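Local coordinates for L protein (CAS virus, PDB 5MV0) that probably supplies, through its N-terminal domain, the cap-snatching endonuclease module of a reptarenavirus polymerase, at residues 106-111 with 188-193; 37-42 with 167-172; 154-159 with 196-201. One frame throughout, in Å; residues are numbered along the deposited sequence. Where two conformers were deposited one is given.

Interaction 1: residues 106-111 with 188-193; sequences TRSMPS and KRSLTT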
loop_
_atom_site.group_PDB
_atom_site.type_symbol
_atom_site.label_atom_id
_atom_site.label_comp_id
_atom_site.label_asym_id
_atom_site.label_seq_id
_atom_site.Cartn_x
_atom_site.Cartn_y
_atom_site.Cartn_z
ATOM N N THR B 106 9.200 2.937 20.831
ATOM C CA THR B 106 9.224 4.378 21.006
ATOM C C THR B 106 8.755 4.710 22.409
ATOM O O THR B 106 7.822 4.086 22.926
ATOM C CB THR B 106 8.342 5.118 19.966
ATOM O OG1 THR B 106 6.964 4.746 20.145
ATOM C CG2 THR B 106 8.786 4.776 18.549
ATOM N N ARG B 107 9.431 5.679 23.024
ATOM C CA ARG B 107 9.066 6.222 24.326
ATOM C C ARG B 107 9.501 7.674 24.291
ATOM O O ARG B 107 10.641 7.955 23.912
ATOM C CB ARG B 107 9.749 5.490 25.497
ATOM C CG ARG B 107 9.321 4.031 25.755
ATOM C CD ARG B 107 7.853 3.958 26.175
ATOM N NE ARG B 107 7.477 2.621 26.641
ATOM C CZ ARG B 107 7.175 1.608 25.831
ATOM N NH1 ARG B 107 7.223 1.776 24.514
ATOM N NH2 ARG B 107 6.831 0.428 26.338
ATOM N N SER B 108 8.604 8.584 24.669
ATOM C CA SER B 108 8.883 10.000 24.430
ATOM C C SER B 108 9.963 10.528 25.371
ATOM O O SER B 108 10.783 11.365 24.972
ATOM C CB SER B 108 7.605 10.835 24.567
ATOM O OG SER B 108 7.014 10.661 25.846
ATOM N N MET B 109 9.990 10.045 26.609
ATOM C CA MET B 109 10.887 10.554 27.648
ATOM C C MET B 109 12.110 9.664 27.794
ATOM O O MET B 109 11.968 8.432 27.875
ATOM C CB MET B 109 10.160 10.638 28.990
ATOM C CG MET B 109 8.999 11.633 29.062
ATOM S SD MET B 109 9.472 13.379 28.898
ATOM C CE MET B 109 9.486 13.649 27.126
ATOM N N PRO B 110 13.312 10.245 27.876
ATOM C CA PRO B 110 14.524 9.412 27.962
ATOM C C PRO B 110 14.547 8.478 29.152
ATOM O O PRO B 110 15.123 7.386 29.048
ATOM C CB PRO B 110 15.662 10.446 28.029
ATOM C CG PRO B 110 15.002 11.762 28.323
ATOM C CD PRO B 110 13.632 11.675 27.734
ATOM N N SER B 111 13.947 8.858 30.284
ATOM C CA SER B 111 13.945 7.952 31.429
ATOM C C SER B 111 13.046 6.750 31.169
ATOM O O SER B 111 13.332 5.642 31.641
ATOM C CB SER B 111 13.506 8.684 32.699
ATOM O OG SER B 111 12.151 9.082 32.615
ATOM N N LYS B 188 -0.130 10.482 24.868
ATOM C CA LYS B 188 -0.358 11.904 25.110
ATOM C C LYS B 188 0.963 12.653 25.246
ATOM O O LYS B 188 1.131 13.734 24.669
ATOM C CB LYS B 188 -1.211 12.111 26.362
ATOM C CG LYS B 188 -2.694 12.033 26.118
ATOM C CD LYS B 188 -3.453 13.004 27.025
ATOM C CE LYS B 188 -3.326 12.617 28.488
ATOM N NZ LYS B 188 -4.089 13.549 29.366
ATOM N N ARG B 189 1.916 12.078 25.986
ATOM C CA ARG B 189 3.240 12.685 26.102
ATOM C C ARG B 189 3.925 12.770 24.746
ATOM O O ARG B 189 4.525 13.798 24.408
ATOM C CB ARG B 189 4.106 11.887 27.076
ATOM C CG ARG B 189 3.784 12.129 28.543
ATOM C CD ARG B 189 4.910 11.610 29.446
ATOM N NE ARG B 189 5.155 10.191 29.231
ATOM C CZ ARG B 189 4.520 9.217 29.876
ATOM N NH1 ARG B 189 3.607 9.511 30.796
ATOM N NH2 ARG B 189 4.801 7.951 29.599
ATOM N N SER B 190 3.855 11.691 23.959
ATOM C CA SER B 190 4.434 11.704 22.617
ATOM C C SER B 190 3.839 12.815 21.764
ATOM O O SER B 190 4.545 13.424 20.949
ATOM C CB SER B 190 4.228 10.344 21.941
ATOM O OG SER B 190 4.989 9.340 22.592
ATOM N N LEU B 191 2.543 13.094 21.934
ATOM C CA LEU B 191 1.922 14.152 21.144
ATOM C C LEU B 191 2.558 15.504 21.443
ATOM O O LEU B 191 2.786 16.302 20.523
ATOM C CB LEU B 191 0.410 14.193 21.394
ATOM C CG LEU B 191 -0.454 15.020 20.434
ATOM C CD1 LEU B 191 -0.333 14.529 18.992
ATOM C CD2 LEU B 191 -1.934 15.059 20.855
ATOM N N THR B 192 2.875 15.776 22.719
ATOM C CA THR B 192 3.426 17.086 23.078
ATOM C C THR B 192 4.837 17.313 22.541
ATOM O O THR B 192 5.339 18.437 22.636
ATOM C CB THR B 192 3.452 17.294 24.601
ATOM O OG1 THR B 192 4.409 16.408 25.193
ATOM C CG2 THR B 192 2.084 17.026 25.208
ATOM N N THR B 193 5.502 16.292 22.006
ATOM C CA THR B 193 6.834 16.492 21.448
ATOM C C THR B 193 6.812 16.976 19.998
ATOM O O THR B 193 7.878 17.255 19.438
ATOM C CB THR B 193 7.666 15.206 21.550
ATOM O OG1 THR B 193 7.232 14.260 20.565
ATOM C CG2 THR B 193 7.542 14.593 22.944
HETATM O O HOH W 1 7.890 8.615 27.761
#
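Ser108 packs against Arg189 and Ser190 on the last turn of helix 181-192, with its CA 5.1 Å from that of Ser190. This is the tight part of the contact. Ser108 is buried and its CB points at the helix, consistent with the small side chain allowing the two backbones to come this close. Its OG rests 3.4 Å from Arg189 CB, while Ser108 CB lies 3.6 Å from Ser190 OG and meets the methyl CG2 of Thr193. The Ser190 hydroxyl is turned back to its own helix, where it bonds Glu186 O.

On the looser side, Met109 and Arg189 run obliquely past each other, Met109 CG to Arg189 CD, 4.1 Å. Met109 precedes helix 110-122 as its N-cap residue. Arg189 carries CG beside its backbone N (chi1 -77°) and bends at chi3 (-58°), which turns the guanidinium so that its edge faces Ser108 OG. A water is held by segment 106-111, accepting from Ser108 OG at 2.9 Å and from Met109 N at 2.8 Å; it reaches Arg189 NE only weakly.

Glu186 serves both segments: OE1 forms a salt bridge with Arg189 NH2 and OE2 accepts from Ser108 N. The direct contact between the segments themselves is van der Waals in kind, and Glu186 carries the firmer polar tie. The loop between strand 98-106 and helix 110-122 is therefore joined to helix 181-192 by the direct bond from Ser108 N to Glu186 OE2, by the close packing of Ser108, and by one weakly bridging water.

Interaction 2: residues 37-42 with 167-172; sequences LAMSAI and SILSYS
Leu169 sets its isobutyl group against three residues of helix 34-57, and every direct touch across these segments is apolar. Its methyl CD1 meets Ile42 CD1 tip to tip at 3.6 Å. The other branch, CD2, lies 4.1 Å from Met39 SD, with the two side chains crossing at about a right angle. Met39 starts off along the flank of its helix, but bends at chi2 (-38°) and chi3 (-67°) carry the sulfur back toward Leu169.

Ala38 adds a further apolar contact through a single methyl pointing at the partner helix. Its CB is 3.9 Å from Leu169 CG and 4.0 Å from Ile168 CG2, so it is flanked by a branch point and a methyl; the nearest CA atoms, those of Ala38 and Ile168, are 6.8 Å apart. The contact joins helix 34-57 to the C-terminal turn of helix 155-170 within the helical part of the arenavirus cap-snatching domain, a member of the PDDEXK nuclease clan.

Among the polar atoms, the backbone oxygen of Leu169 accepts a hydrogen bond from Ser175 OG. Around the apolar patch, Trp178 and Ile179 touch Met39, while Leu187 of helix 181-192 touches Ile42.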
loop_
_atom_site.group_PDB
_atom_site.type_symbol
_atom_site.label_atom_id
_atom_site.label_comp_id
_atom_site.label_asym_id
_atom_site.label_seq_id
_atom_site.Cartn_x
_atom_site.Cartn_y
_atom_site.Cartn_z
ATOM N N LEU B 37 -10.348 1.121 15.076
ATOM C CA LEU B 37 -9.476 1.816 14.137
ATOM C C LEU B 37 -8.366 2.557 14.865
ATOM O O LEU B 37 -7.204 2.550 14.425
ATOM C CB LEU B 37 -10.296 2.791 13.294
ATOM C CG LEU B 37 -9.504 3.535 12.213
ATOM C CD1 LEU B 37 -9.085 2.577 11.106
ATOM C CD2 LEU B 37 -10.318 4.674 11.655
ATOM N N ALA B 38 -8.701 3.216 15.978
ATOM C CA ALA B 38 -7.677 3.933 16.731
ATOM C C ALA B 38 -6.591 2.985 17.214
ATOM O O ALA B 38 -5.399 3.315 17.152
ATOM C CB ALA B 38 -8.293 4.687 17.921
ATOM N N MET B 39 -6.976 1.790 17.690
ATOM C CA MET B 39 -5.953 0.870 18.185
ATOM C C MET B 39 -5.112 0.317 17.042
ATOM O O MET B 39 -3.900 0.104 17.199
ATOM C CB MET B 39 -6.597 -0.262 19.000
ATOM C CG MET B 39 -7.286 0.196 20.320
ATOM S SD MET B 39 -6.455 1.523 21.255
ATOM C CE MET B 39 -4.946 0.702 21.782
ATOM N N SER B 40 -5.716 0.100 15.875
ATOM C CA SER B 40 -4.933 -0.336 14.721
ATOM C C SER B 40 -3.925 0.735 14.306
ATOM O O SER B 40 -2.783 0.419 13.951
ATOM C CB SER B 40 -5.874 -0.697 13.562
ATOM O OG SER B 40 -5.140 -0.861 12.357
ATOM N N ALA B 41 -4.321 2.005 14.364
ATOM C CA ALA B 41 -3.401 3.092 14.045
ATOM C C ALA B 41 -2.227 3.131 15.011
ATOM O O ALA B 41 -1.076 3.313 14.594
ATOM C CB ALA B 41 -4.157 4.419 14.072
ATOM N N ILE B 42 -2.499 2.952 16.308
ATOM C CA ILE B 42 -1.434 2.924 17.309
ATOM C C ILE B 42 -0.504 1.741 17.078
ATOM O O ILE B 42 0.727 1.877 17.147
ATOM C CB ILE B 42 -2.051 2.916 18.720
ATOM C CG1 ILE B 42 -2.729 4.261 18.979
ATOM C CG2 ILE B 42 -0.994 2.556 19.797
ATOM C CD1 ILE B 42 -3.746 4.236 20.137
ATOM N N SER B 167 -7.443 11.707 19.523
ATOM C CA SER B 167 -8.691 12.453 19.458
ATOM C C SER B 167 -9.900 11.529 19.584
ATOM O O SER B 167 -10.845 11.819 20.329
ATOM C CB SER B 167 -8.744 13.243 18.156
ATOM O OG SER B 167 -9.977 13.915 18.058
ATOM N N ILE B 168 -9.890 10.411 18.854
ATOM C CA ILE B 168 -10.951 9.410 18.976
ATOM C C ILE B 168 -11.038 8.889 20.407
ATOM O O ILE B 168 -12.112 8.886 21.022
ATOM C CB ILE B 168 -10.714 8.266 17.979
ATOM C CG1 ILE B 168 -11.059 8.727 16.562
ATOM C CG2 ILE B 168 -11.511 7.026 18.367
ATOM C CD1 ILE B 168 -10.513 7.817 15.483
ATOM N N LEU B 169 -9.909 8.433 20.954
ATOM C CA LEU B 169 -9.902 7.821 22.283
ATOM C C LEU B 169 -10.231 8.816 23.394
ATOM O O LEU B 169 -10.670 8.398 24.471
ATOM C CB LEU B 169 -8.539 7.180 22.550
ATOM C CG LEU B 169 -8.110 6.021 21.626
ATOM C CD1 LEU B 169 -6.622 5.714 21.774
ATOM C CD2 LEU B 169 -8.932 4.755 21.881
ATOM N N SER B 170 -10.032 10.116 23.161
ATOM C CA SER B 170 -10.258 11.127 24.192
ATOM C C SER B 170 -11.705 11.590 24.287
ATOM O O SER B 170 -12.039 12.320 25.225
ATOM C CB SER B 170 -9.371 12.347 23.935
ATOM O OG SER B 170 -8.022 11.991 24.149
ATOM N N TYR B 171 -12.564 11.200 23.348
ATOM C CA TYR B 171 -13.935 11.699 23.359
ATOM C C TYR B 171 -14.727 11.154 24.543
ATOM O O TYR B 171 -15.522 11.879 25.147
ATOM C CB TYR B 171 -14.627 11.338 22.053
ATOM C CG TYR B 171 -16.060 11.808 21.978
ATOM C CD1 TYR B 171 -17.111 10.901 22.061
ATOM C CD2 TYR B 171 -16.363 13.157 21.809
ATOM C CE1 TYR B 171 -18.434 11.325 21.980
ATOM C CE2 TYR B 171 -17.685 13.592 21.730
ATOM C CZ TYR B 171 -18.715 12.669 21.815
ATOM O OH TYR B 171 -20.028 13.086 21.741
ATOM N N SER B 172 -14.538 9.881 24.878
ATOM C CA SER B 172 -15.263 9.233 25.962
ATOM C C SER B 172 -14.322 8.263 26.658
ATOM O O SER B 172 -13.587 7.528 25.988
ATOM C CB SER B 172 -16.494 8.483 25.436
ATOM O OG SER B 172 -16.945 7.523 26.382
#

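Interaction 3: residues 154-159 with 196-201; sequences PERLLF and FKTLTS
Thr198 lays its methyl over the face of the Phe159 ring. CG2 sits 3.4 Å from the ring centroid and 10° off the ring normal, a centred CH-pi contact. Phe159 points at helix 196-200 with CG anti to its backbone N, while CG2 of Thr198 comes the opposite way, the two side chains sliding past each other. Leu199 meets the same ring differently: its CD2 lies in the ring plane at the edge, 3.9 Å from Phe159 CE1. Tyr194 adds an edge-to-face ring contact.

Arg156, one turn before Phe159, also runs antiparallel to Thr198. A bend at chi2 (55°) sends its guanidinium to Ser201, just past the helix end. NH2 donates to Ser201 OG at 2.7 Å, with the hydroxyl tilted from the guanidinium plane; the bond from NH1 to that oxygen, 3.3 Å, is weak. Thr198 O stands over one face of the Arg156 guanidinium, offset toward the rim. NE forms a salt bridge with Glu160, which probably helps fix the rotation of the group. A water accepts from Arg156 NH1 and from Lys197 NZ, at 3.2 and 2.8 Å, bridging two like charges.

The segment axes approach to 11.3 Å and cross at -59°, so Phe159 and Arg156 reach across most of the gap. This is a surface helix-helix contact in which the short C-terminal helix packs on the start of helix 155-170, in the helical part of the cap-snatching domain.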
loop_
_atom_site.group_PDB
_atom_site.type_symbol
_atom_site.label_atom_id
_atom_site.label_comp_id
_atom_site.label_asym_id
_atom_site.label_seq_id
_atom_site.Cartn_x
_atom_site.Cartn_y
_atom_site.Cartn_z
ATOM N N PRO B 154 5.993 9.496 5.075
ATOM C CA PRO B 154 6.121 10.896 5.506
ATOM C C PRO B 154 5.799 11.055 6.987
ATOM O O PRO B 154 4.833 10.478 7.496
ATOM C CB PRO B 154 5.098 11.638 4.635
ATOM C CG PRO B 154 4.840 10.733 3.452
ATOM C CD PRO B 154 5.041 9.323 3.958
ATOM N N GLU B 155 6.611 11.868 7.675
ATOM C CA GLU B 155 6.441 12.026 9.117
ATOM C C GLU B 155 5.066 12.574 9.469
ATOM O O GLU B 155 4.532 12.265 10.544
ATOM C CB GLU B 155 7.521 12.938 9.707
ATOM C CG GLU B 155 7.523 12.869 11.230
ATOM C CD GLU B 155 8.519 13.797 11.903
ATOM O OE1 GLU B 155 9.262 14.519 11.199
ATOM O OE2 GLU B 155 8.546 13.797 13.152
ATOM N N ARG B 156 4.471 13.380 8.585
ATOM C CA ARG B 156 3.150 13.919 8.884
ATOM C C ARG B 156 2.124 12.803 9.057
ATOM O O ARG B 156 1.198 12.922 9.872
ATOM C CB ARG B 156 2.722 14.881 7.776
ATOM C CG ARG B 156 1.415 15.587 8.044
ATOM C CD ARG B 156 1.463 16.307 9.377
ATOM N NE ARG B 156 0.192 16.948 9.709
ATOM C CZ ARG B 156 -0.085 18.230 9.495
ATOM N NH1 ARG B 156 0.821 19.029 8.938
ATOM N NH2 ARG B 156 -1.271 18.711 9.846
ATOM N N LEU B 157 2.263 11.714 8.301
ATOM C CA LEU B 157 1.298 10.623 8.424
ATOM C C LEU B 157 1.487 9.852 9.731
ATOM O O LEU B 157 0.502 9.445 10.361
ATOM C CB LEU B 157 1.398 9.693 7.216
ATOM C CG LEU B 157 1.023 10.309 5.862
ATOM C CD1 LEU B 157 1.130 9.277 4.732
ATOM C CD2 LEU B 157 -0.384 10.914 5.914
ATOM N N LEU B 158 2.737 9.638 10.159
ATOM C CA LEU B 158 2.978 9.076 11.487
ATOM C C LEU B 158 2.368 9.951 12.562
ATOM O O LEU B 158 1.826 9.445 13.557
ATOM C CB LEU B 158 4.475 8.929 11.760
ATOM C CG LEU B 158 5.223 7.650 11.384
ATOM C CD1 LEU B 158 4.695 6.425 12.165
ATOM C CD2 LEU B 158 5.142 7.429 9.901
ATOM N N PHE B 159 2.509 11.269 12.411
ATOM C CA PHE B 159 1.893 12.201 13.346
ATOM C C PHE B 159 0.377 12.043 13.366
ATOM O O PHE B 159 -0.241 12.020 14.434
ATOM C CB PHE B 159 2.259 13.647 12.990
ATOM C CG PHE B 159 1.405 14.652 13.710
ATOM C CD1 PHE B 159 1.634 14.925 15.058
ATOM C CD2 PHE B 159 0.331 15.267 13.073
ATOM C CE1 PHE B 159 0.820 15.821 15.749
ATOM C CE2 PHE B 159 -0.486 16.160 13.761
ATOM C CZ PHE B 159 -0.237 16.447 15.092
ATOM N N PHE B 196 4.195 23.040 17.326
ATOM C CA PHE B 196 2.894 23.695 17.406
ATOM C C PHE B 196 2.210 23.777 16.047
ATOM O O PHE B 196 0.978 23.691 15.970
ATOM C CB PHE B 196 3.079 25.094 18.004
ATOM C CG PHE B 196 1.808 25.891 18.131
ATOM C CD1 PHE B 196 0.965 25.707 19.213
ATOM C CD2 PHE B 196 1.484 26.865 17.189
ATOM C CE1 PHE B 196 -0.190 26.448 19.339
ATOM C CE2 PHE B 196 0.333 27.618 17.314
ATOM C CZ PHE B 196 -0.507 27.411 18.388
ATOM N N LYS B 197 2.978 23.942 14.965
ATOM C CA LYS B 197 2.349 24.072 13.656
ATOM C C LYS B 197 1.733 22.751 13.220
ATOM O O LYS B 197 0.595 22.719 12.734
ATOM C CB LYS B 197 3.359 24.573 12.621
ATOM C CG LYS B 197 2.772 24.691 11.208
ATOM C CD LYS B 197 3.715 25.438 10.267
ATOM C CE LYS B 197 3.089 25.637 8.889
ATOM N NZ LYS B 197 3.220 24.397 8.070
ATOM N N THR B 198 2.474 21.653 13.390
ATOM C CA THR B 198 1.933 20.333 13.093
ATOM C C THR B 198 0.704 20.038 13.951
ATOM O O THR B 198 -0.305 19.514 13.456
ATOM C CB THR B 198 3.024 19.287 13.315
ATOM O OG1 THR B 198 4.161 19.599 12.489
ATOM C CG2 THR B 198 2.527 17.881 12.980
ATOM N N LEU B 199 0.768 20.395 15.237
ATOM C CA LEU B 199 -0.307 20.079 16.168
ATOM C C LEU B 199 -1.603 20.800 15.825
ATOM O O LEU B 199 -2.686 20.282 16.116
ATOM C CB LEU B 199 0.125 20.426 17.594
ATOM C CG LEU B 199 1.007 19.406 18.305
ATOM C CD1 LEU B 199 1.769 20.033 19.473
ATOM C CD2 LEU B 199 0.152 18.230 18.789
ATOM N N THR B 200 -1.523 21.993 15.224
ATOM C CA THR B 200 -2.701 22.834 15.063
ATOM C C THR B 200 -3.144 23.008 13.619
ATOM O O THR B 200 -4.214 23.577 13.385
ATOM C CB THR B 200 -2.468 24.229 15.683
ATOM O OG1 THR B 200 -1.389 24.908 15.011
ATOM C CG2 THR B 200 -2.165 24.113 17.183
ATOM N N SER B 201 -2.369 22.542 12.650
ATOM C CA SER B 201 -2.716 22.783 11.261
ATOM C C SER B 201 -3.778 21.792 10.789
ATOM O O SER B 201 -3.861 20.659 11.269
ATOM C CB SER B 201 -1.480 22.672 10.373
ATOM O OG SER B 201 -0.988 21.347 10.422
HETATM O O HOH W 2 1.560 22.097 8.305
#

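How the interactions relate
Helix 155-170 takes part in interactions 2 and 3 at opposite ends, their centres 17 Å apart and their nearest atoms about 7 Å apart. Interactions 1 and 3 touch directly: Leu191 CG lies 3.7 Å from Leu199 CD2, and Leu191 CD1 the same distance from Phe159 CE1, so helix 181-192 joins them through a side chain that faces away from segment 106-111. Interactions 1 and 2 do not touch, with centres 17 Å apart and nearest atoms about 5 Å apart. Each pair of contacts alternates along the chain, interleaving the C-terminal helices with earlier elements. No metal or ligand belongs to any of the three contacts.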